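Long-range contacts in cytidylyltransferase (Leptospira borgpetersenii serovar Hardjo-bovis, PDB 6OEW), which probably transfers a cytidylyl group from CTP to an acceptor, as a metal-binding nucleotidyltransferase of the cytidylyltransferase family with a GT-A-like fold: residues V11-Q16 / E52-L57; A17-T22 / E61-K66. One frame throughout, in Å; residues are numbered along the deposited sequence.

Contact 1 of 2, residues V11-Q16 / E52-L57; sequences VGILIQ and ENVVVL
Ile-15 and Val-55 lie at the heart of a parallel ladder in which strand 11-16 runs beside strand 54-57, their axes 4.5 Å apart and inclined by 23°. Around the middle the pairing is tight and straight: Val-55 N donates to Ile-13 O, and Ile-15 N reaches Val-55 O over 2.9 Å in a nearly straight bond. Leu-57 N continues the ladder on Ile-15 O at 2.7 Å. On one sheet face Leu-14 and Val-55 stand side by side, the CD2 methyl of Leu-14 3.7 Å from CG2 of Val-55, while Leu-57 CD1 lies 4.0 Å from Leu-14 CB; helix 86-96 packs here, Tyr-90 bonding Leu-14 O. On the other face Ile-15 holds CG1 beside its own backbone N (chi1 -48°), which carries CD1 back to Val-54 CG1 at 3.7 Å, beneath helix 37-45. The N-terminal end is looser and partly exposed. There the ladder bond from Ile-13 N to Asn-53 O is bent to 145°, and the Asn-53 side chain takes over: its ND2 donates to Val-11 O at 3.1 Å. At the opposite end Gln-16 directs OE1 to Arg-104 of the neighbouring strand. The amides of Ile-13, Ile-15, Val-55 and Leu-57 are thus satisfied across this pair, while Gly-12, Leu-14 and Gln-16 pair with strand 101-106 on the other edge, as in the Rossmann-like core of a GT-A fold; the partly exposed end relies instead on an amide side chain.

Contact 2 of 2, residues A17-T22 / E61-K66; sequences ARMGST and ENIDDK
Asp-64 and Met-19 slide past each other in opposite directions, the carboxylate running toward the loop backbone while the thioether runs toward helix 65-73. Asp-64 OD1 accepts Met-19 N through its syn lone pair, a short bond of 2.7 Å with 165° at the hydrogen, and also lies close to Arg-18 CA. Its other oxygen, OD2, accepts a hydrogen bond from a water 2.8 Å away; that water in turn accepts from Arg-18 NE and Gly-20 N, so one carboxylate grips three successive residues, directly or through water. Thr-67 and Thr-59 add hydrogen bonds to OD1 and OD2, respectively, and fix the rotation of the group. The bend of Met-19 at chi2 brings SD obliquely across Lys-66, 4.0 Å from its CG, while Lys-66 NZ leads off to a salt bridge with Glu-69. Ile-63 meets the root of the same methionine, its CG1 3.4 Å from Met-19 CB, a tight carbon contact. Arg-18 sends its guanidinium past the carboxylate toward Glu-61. The two charged planes stand 77° apart, and in one of the two conformers of Glu-61 its OE1 sits at the guanidinium edge, 3.8 Å from Arg-18 NH2, a long and tentative salt bridge. Gly-20 O lies over one guanidinium face, offset toward the rim. Positive charge from Arg-18 would probably steady the ionised form of Asp-64. The Asp-64 carboxylate thus satisfies the backbone N-H of Met-19 directly and that of Gly-20 through water, with the Met-19 side chain packing alongside as an apolar partner.

How the contacts relate
From the N terminus, strand 11-16 runs straight into the loop 17-22; the chain then passes through the small hairpin 31-36 and helix 37-45 and returns as strand 54-59. Contact 1 closes this beta-alpha-beta crossover in the sheet. Contact 2 closes a second loop of similar length, from 17-22 to the start of helix 65-73. Their segments alternate along the chain, so the two loops cross. They meet where Ala-17 N lies 3.0 Å from Leu-57 O, a probable hydrogen bond that carries the strand pairing into contact 2. Together they tie the buried sheet to a surface loop, with the end of strand 11-16 lying toward the magnesium ion (Gln-16 side chain about 7 Å from it).

Contact 1 of 2, residues V11-Q16 / E52-L57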
ATOM      1  N   VAL A  11      13.155  -6.413   6.881  1.00 33.00           N
ATOM      2  CA  VAL A  11      12.036  -5.605   6.403  1.00 31.05           C
ATOM      3  C   VAL A  11      11.327  -6.384   5.301  1.00 35.64           C
ATOM      4  O   VAL A  11      11.976  -6.918   4.391  1.00 36.63           O
ATOM      5  CB  VAL A  11      12.521  -4.245   5.873  1.00 31.58           C
ATOM      6  CG1 VAL A  11      11.350  -3.426   5.302  1.00 33.02           C
ATOM      7  CG2 VAL A  11      13.304  -3.448   6.939  1.00 33.39           C
ATOM      8  N   GLY A  12       9.991  -6.444   5.373  1.00 29.24           N
ATOM      9  CA  GLY A  12       9.189  -7.066   4.340  1.00 33.67           C
ATOM     10  C   GLY A  12       8.127  -6.113   3.827  1.00 37.12           C
ATOM     11  O   GLY A  12       7.472  -5.446   4.629  1.00 36.35           O
ATOM     12  N   ILE A  13       7.970  -5.996   2.513  1.00 31.70           N
ATOM     13  CA  ILE A  13       6.881  -5.206   1.937  1.00 28.88           C
ATOM     14  C   ILE A  13       5.751  -6.177   1.599  1.00 33.56           C
ATOM     15  O   ILE A  13       5.850  -6.970   0.655  1.00 33.03           O
ATOM     16  CB  ILE A  13       7.327  -4.406   0.705  1.00 30.44           C
ATOM     17  CG1 ILE A  13       8.472  -3.455   1.031  1.00 29.34           C
ATOM     18  CG2 ILE A  13       6.112  -3.606   0.145  1.00 29.42           C
ATOM     19  CD1 ILE A  13       9.105  -2.827  -0.204  1.00 32.84           C
ATOM     20  N   LEU A  14       4.677  -6.134   2.391  1.00 27.18           N
ATOM     21  CA  LEU A  14       3.615  -7.129   2.345  1.00 28.84           C
ATOM     22  C   LEU A  14       2.373  -6.440   1.797  1.00 31.60           C
ATOM     23  O   LEU A  14       1.766  -5.606   2.482  1.00 29.41           O
ATOM     24  CB  LEU A  14       3.359  -7.722   3.729  1.00 28.51           C
ATOM     25  CG  LEU A  14       4.546  -8.357   4.433  1.00 40.79           C
ATOM     26  CD1 LEU A  14       4.038  -9.196   5.586  1.00 37.27           C
ATOM     27  CD2 LEU A  14       5.394  -9.187   3.473  1.00 39.34           C
ATOM     28  N   ILE A  15       2.013  -6.774   0.557  1.00 26.51           N
ATOM     29  CA  ILE A  15       0.940  -6.103  -0.166  1.00 28.17           C
ATOM     30  C   ILE A  15      -0.297  -6.983  -0.144  1.00 28.75           C
ATOM     31  O   ILE A  15      -0.309  -8.077  -0.731  1.00 29.16           O
ATOM     32  CB  ILE A  15       1.337  -5.809  -1.617  1.00 28.95           C
ATOM     33  CG1 ILE A  15       2.726  -5.168  -1.682  1.00 31.12           C
ATOM     34  CG2 ILE A  15       0.277  -4.927  -2.304  1.00 30.31           C
ATOM     35  CD1 ILE A  15       3.301  -5.316  -3.041  1.00 34.26           C
ATOM     36  N   GLN A  16      -1.364  -6.493   0.472  1.00 26.52           N
ATOM     37  CA  GLN A  16      -2.625  -7.220   0.435  1.00 28.10           C
ATOM     38  C   GLN A  16      -3.392  -6.859  -0.832  1.00 25.13           C
ATOM     39  O   GLN A  16      -3.540  -5.680  -1.180  1.00 28.26           O
ATOM     40  CB  GLN A  16      -3.461  -6.938   1.686  1.00 35.96           C
ATOM     41  CG  GLN A  16      -3.789  -5.478   1.897  1.00 34.97           C
ATOM     42  CD  GLN A  16      -4.774  -5.279   3.031  1.00 33.08           C
ATOM     43  OE1 GLN A  16      -4.387  -5.108   4.180  1.00 35.31           O
ATOM     44  NE2 GLN A  16      -6.068  -5.310   2.703  1.00 32.79           N
ATOM     45  N   GLU A  52      13.602  -6.985  -2.468  1.00 44.79           N
ATOM     46  CA  GLU A  52      13.757  -8.432  -2.541  1.00 51.62           C
ATOM     47  C   GLU A  52      12.789  -9.169  -1.626  1.00 47.68           C
ATOM     48  O   GLU A  52      12.552 -10.362  -1.840  1.00 56.36           O
ATOM     49  CB  GLU A  52      15.191  -8.832  -2.213  1.00 46.61           C
ATOM     50  CG  GLU A  52      15.538  -8.660  -0.762  1.00 64.69           C
ATOM     51  CD  GLU A  52      16.872  -9.279  -0.425  1.00 80.53           C
ATOM     52  OE1 GLU A  52      17.591  -9.687  -1.369  1.00 85.69           O
ATOM     53  OE2 GLU A  52      17.200  -9.358   0.778  1.00 88.55           O
ATOM     54  N   ASN A  53      12.208  -8.492  -0.632  1.00 45.19           N
ATOM     55  CA  ASN A  53      11.237  -9.139   0.251  1.00 39.87           C
ATOM     56  C   ASN A  53       9.836  -8.587   0.041  1.00 41.09           C
ATOM     57  O   ASN A  53       9.130  -8.288   1.008  1.00 44.07           O
ATOM     58  CB  ASN A  53      11.634  -8.981   1.728  1.00 48.13           C
ATOM     59  CG  ASN A  53      12.984  -9.610   2.054  1.00 52.44           C
ATOM     60  OD1 ASN A  53      13.329 -10.688   1.564  1.00 48.11           O
ATOM     61  ND2 ASN A  53      13.753  -8.932   2.907  1.00 57.46           N
ATOM     62  N   VAL A  54       9.413  -8.445  -1.211  1.00 41.41           N
ATOM     63  CA  VAL A  54       8.034  -8.099  -1.521  1.00 37.63           C
ATOM     64  C   VAL A  54       7.245  -9.396  -1.559  1.00 32.10           C
ATOM     65  O   VAL A  54       7.693 -10.379  -2.166  1.00 30.46           O
ATOM     66  CB  VAL A  54       7.933  -7.357  -2.865  1.00 39.64           C
ATOM     67  CG1 VAL A  54       6.494  -7.151  -3.257  1.00 36.75           C
ATOM     68  CG2 VAL A  54       8.623  -6.008  -2.769  1.00 45.54           C
ATOM     69  N   VAL A  55       6.105  -9.418  -0.879  1.00 32.33           N
ATOM     70  CA  VAL A  55       5.186 -10.553  -0.918  1.00 32.40           C
ATOM     71  C   VAL A  55       3.789 -10.011  -1.181  1.00 31.69           C
ATOM     72  O   VAL A  55       3.378  -9.020  -0.562  1.00 28.57           O
ATOM     73  CB  VAL A  55       5.204 -11.365   0.394  1.00 28.14           C
ATOM     74  CG1 VAL A  55       4.460 -12.708   0.209  1.00 33.60           C
ATOM     75  CG2 VAL A  55       6.670 -11.564   0.926  1.00 32.84           C
ATOM     76  N   VAL A  56       3.060 -10.651  -2.095  1.00 27.03           N
ATOM     77  CA  VAL A  56       1.642 -10.361  -2.284  1.00 24.01           C
ATOM     78  C   VAL A  56       0.842 -11.318  -1.411  1.00 30.05           C
ATOM     79  O   VAL A  56       1.010 -12.547  -1.485  1.00 28.37           O
ATOM     80  CB  VAL A  56       1.233 -10.482  -3.762  1.00 27.82           C
ATOM     81  CG1 VAL A  56      -0.296 -10.394  -3.920  1.00 28.58           C
ATOM     82  CG2 VAL A  56       1.916  -9.409  -4.610  1.00 29.53           C
ATOM     83  N   LEU A  57      -0.018 -10.757  -0.568  1.00 25.04           N
ATOM     84  CA  LEU A  57      -0.838 -11.517   0.358  1.00 22.79           C
ATOM     85  C   LEU A  57      -2.258 -11.493  -0.192  1.00 29.68           C
ATOM     86  O   LEU A  57      -2.890 -10.435  -0.224  1.00 28.00           O
ATOM     87  CB  LEU A  57      -0.817 -10.910   1.749  1.00 26.38           C
ATOM     88  CG  LEU A  57       0.346 -11.220   2.703  1.00 30.27           C
ATOM     89  CD1 LEU A  57       1.694 -10.920   2.038  1.00 29.65           C
ATOM     90  CD2 LEU A  57       0.134 -10.402   3.958  1.00 28.10           C
TER
HETATM   91  O   HOH W   1      13.529  -6.626   2.240  1.00 55.56           O

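Contact 2 of 2, residues A17-T22 / E61-K66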
ATOM      1  N   ALA A  17      -3.846  -7.881  -1.547  1.00 27.88           N
ATOM      2  CA  ALA A  17      -4.569  -7.647  -2.790  1.00 30.36           C
ATOM      3  C   ALA A  17      -5.480  -8.832  -3.030  1.00 25.30           C
ATOM      4  O   ALA A  17      -5.131  -9.965  -2.694  1.00 26.93           O
ATOM      5  CB  ALA A  17      -3.630  -7.485  -3.991  1.00 28.21           C
ATOM      6  N   ARG A  18      -6.657  -8.564  -3.597  1.00 30.42           N
ATOM      7  CA  ARG A  18      -7.583  -9.635  -3.934  1.00 31.45           C
ATOM      8  C   ARG A  18      -8.494  -9.179  -5.063  1.00 32.02           C
ATOM      9  O   ARG A  18      -8.749  -7.983  -5.236  1.00 30.12           O
ATOM     10  CB  ARG A  18      -8.448 -10.074  -2.737  1.00 33.83           C
ATOM     11  CG  ARG A  18      -9.479  -9.027  -2.333  1.00 37.03           C
ATOM     12  CD  ARG A  18     -10.215  -9.441  -1.070  1.00 40.87           C
ATOM     13  NE  ARG A  18     -11.068 -10.609  -1.291  1.00 37.34           N
ATOM     14  CZ  ARG A  18     -11.893 -11.123  -0.382  1.00 43.90           C
ATOM     15  NH1 ARG A  18     -11.971 -10.583   0.827  1.00 41.34           N
ATOM     16  NH2 ARG A  18     -12.643 -12.184  -0.687  1.00 43.51           N
ATOM     17  N   MET A  19      -8.982 -10.165  -5.827  1.00 29.29           N
ATOM     18  CA  MET A  19      -9.902  -9.883  -6.923  1.00 32.05           C
ATOM     19  C   MET A  19     -11.265  -9.472  -6.389  1.00 39.70           C
ATOM     20  O   MET A  19     -11.884  -8.535  -6.905  1.00 36.34           O
ATOM     21  CB  MET A  19     -10.031 -11.116  -7.834  1.00 34.09           C
ATOM     22  CG  MET A  19      -8.756 -11.383  -8.681  1.00 33.85           C
ATOM     23  SD  MET A  19      -8.521 -10.149  -9.987  1.00 34.74           S
ATOM     24  CE  MET A  19      -9.810 -10.730 -11.139  1.00 35.25           C
ATOM     25  N   GLY A  20     -11.733 -10.139  -5.338  1.00 36.80           N
ATOM     26  CA  GLY A  20     -13.040  -9.839  -4.777  1.00 39.87           C
ATOM     27  C   GLY A  20     -13.026  -8.656  -3.833  1.00 43.61           C
ATOM     28  O   GLY A  20     -13.599  -8.728  -2.740  1.00 41.03           O
ATOM     29  N   SER A  21     -12.360  -7.568  -4.235  1.00 32.45           N
ATOM     30  CA  SER A  21     -12.300  -6.385  -3.393  1.00 35.68           C
ATOM     31  C   SER A  21     -13.695  -5.806  -3.181  1.00 34.03           C
ATOM     32  O   SER A  21     -14.580  -5.921  -4.029  1.00 37.72           O
ATOM     33  CB  SER A  21     -11.359  -5.323  -3.999  1.00 32.15           C
ATOM     34  OG  SER A  21     -11.651  -5.010  -5.376  1.00 31.58           O
ATOM     35  N   THR A  22     -13.868  -5.139  -2.042  1.00 41.28           N
ATOM     36  CA  THR A  22     -15.160  -4.553  -1.710  1.00 43.90           C
ATOM     37  C   THR A  22     -15.570  -3.507  -2.736  1.00 45.78           C
ATOM     38  O   THR A  22     -16.726  -3.465  -3.172  1.00 48.45           O
ATOM     39  CB  THR A  22     -15.096  -3.942  -0.311  1.00 53.51           C
ATOM     40  OG1 THR A  22     -14.509  -4.883   0.598  1.00 63.86           O
ATOM     41  CG2 THR A  22     -16.481  -3.597   0.174  1.00 59.79           C
ATOM     42  N   GLU A  61      -9.234 -18.207  -2.267  1.00 36.67           N
ATOM     43  CA  GLU A  61     -10.347 -18.417  -3.180  0.56 37.12           C
ATOM     44  C   GLU A  61      -9.838 -18.542  -4.611  1.00 37.58           C
ATOM     45  O   GLU A  61      -8.835 -17.934  -4.999  1.00 31.56           O
ATOM     46  CB  GLU A  61     -11.358 -17.280  -3.048  0.56 37.77           C
ATOM     47  CG  GLU A  61     -12.064 -17.305  -1.693  0.56 42.34           C
ATOM     48  CD  GLU A  61     -13.051 -16.174  -1.500  0.56 45.51           C
ATOM     49  OE1 GLU A  61     -13.405 -15.490  -2.485  0.56 44.96           O
ATOM     50  OE2 GLU A  61     -13.483 -15.978  -0.345  0.56 50.29           O
ATOM     51  N   ASN A  62     -10.547 -19.365  -5.395  1.00 41.45           N
ATOM     52  CA  ASN A  62     -10.124 -19.659  -6.764  1.00 37.59           C
ATOM     53  C   ASN A  62      -9.929 -18.396  -7.598  1.00 40.76           C
ATOM     54  O   ASN A  62      -9.040 -18.357  -8.459  1.00 35.92           O
ATOM     55  CB  ASN A  62     -11.140 -20.591  -7.431  1.00 38.80           C
ATOM     56  CG  ASN A  62     -11.002 -22.036  -6.946  1.00 52.93           C
ATOM     57  OD1 ASN A  62      -9.907 -22.488  -6.588  1.00 46.78           O
ATOM     58  ND2 ASN A  62     -12.106 -22.756  -6.928  1.00 55.39           N
ATOM     59  N   ILE A  63     -10.718 -17.350  -7.349  1.00 34.05           N
ATOM     60  CA  ILE A  63     -10.611 -16.160  -8.185  1.00 36.41           C
ATOM     61  C   ILE A  63      -9.243 -15.523  -8.028  1.00 39.77           C
ATOM     62  O   ILE A  63      -8.753 -14.847  -8.939  1.00 34.71           O
ATOM     63  CB  ILE A  63     -11.733 -15.146  -7.874  1.00 37.94           C
ATOM     64  CG1 ILE A  63     -11.651 -13.975  -8.849  1.00 37.29           C
ATOM     65  CG2 ILE A  63     -11.644 -14.646  -6.439  1.00 35.72           C
ATOM     66  CD1 ILE A  63     -12.908 -13.629  -9.475  1.00 42.54           C
ATOM     67  N   ASP A  64      -8.601 -15.740  -6.896  1.00 32.80           N
ATOM     68  CA  ASP A  64      -7.321 -15.106  -6.644  1.00 32.05           C
ATOM     69  C   ASP A  64      -6.159 -15.913  -7.193  1.00 31.19           C
ATOM     70  O   ASP A  64      -4.996 -15.545  -6.957  1.00 29.89           O
ATOM     71  CB  ASP A  64      -7.171 -14.847  -5.156  1.00 31.29           C
ATOM     72  CG  ASP A  64      -7.951 -13.619  -4.721  1.00 28.38           C
ATOM     73  OD1 ASP A  64      -7.846 -12.580  -5.414  1.00 31.77           O
ATOM     74  OD2 ASP A  64      -8.668 -13.693  -3.715  1.00 32.61           O
ATOM     75  N   ASP A  65      -6.444 -17.004  -7.912  1.00 29.98           N
ATOM     76  CA  ASP A  65      -5.449 -17.548  -8.824  1.00 32.59           C
ATOM     77  C   ASP A  65      -4.941 -16.452  -9.754  1.00 33.89           C
ATOM     78  O   ASP A  65      -3.761 -16.439 -10.123  1.00 35.95           O
ATOM     79  CB  ASP A  65      -6.035 -18.704  -9.645  1.00 33.80           C
ATOM     80  CG  ASP A  65      -6.390 -19.927  -8.797  1.00 37.62           C
ATOM     81  OD1 ASP A  65      -6.228 -19.901  -7.552  1.00 35.04           O
ATOM     82  OD2 ASP A  65      -6.867 -20.915  -9.390  1.00 38.28           O
ATOM     83  N   LYS A  66      -5.819 -15.520 -10.131  1.00 35.29           N
ATOM     84  CA  LYS A  66      -5.400 -14.408 -10.977  1.00 34.63           C
ATOM     85  C   LYS A  66      -4.380 -13.534 -10.255  1.00 32.24           C
ATOM     86  O   LYS A  66      -3.363 -13.146 -10.839  1.00 32.75           O
ATOM     87  CB  LYS A  66      -6.622 -13.593 -11.403  1.00 39.84           C
ATOM     88  CG  LYS A  66      -6.315 -12.465 -12.380  1.00 49.23           C
ATOM     89  CD  LYS A  66      -5.688 -13.007 -13.646  1.00 56.76           C
ATOM     90  CE  LYS A  66      -5.305 -11.883 -14.589  1.00 71.68           C
ATOM     91  NZ  LYS A  66      -4.385 -12.345 -15.669  1.00 82.29           N
TER
HETATM   92  O   HOH W   2     -11.019 -12.206  -3.698  1.00 29.43           O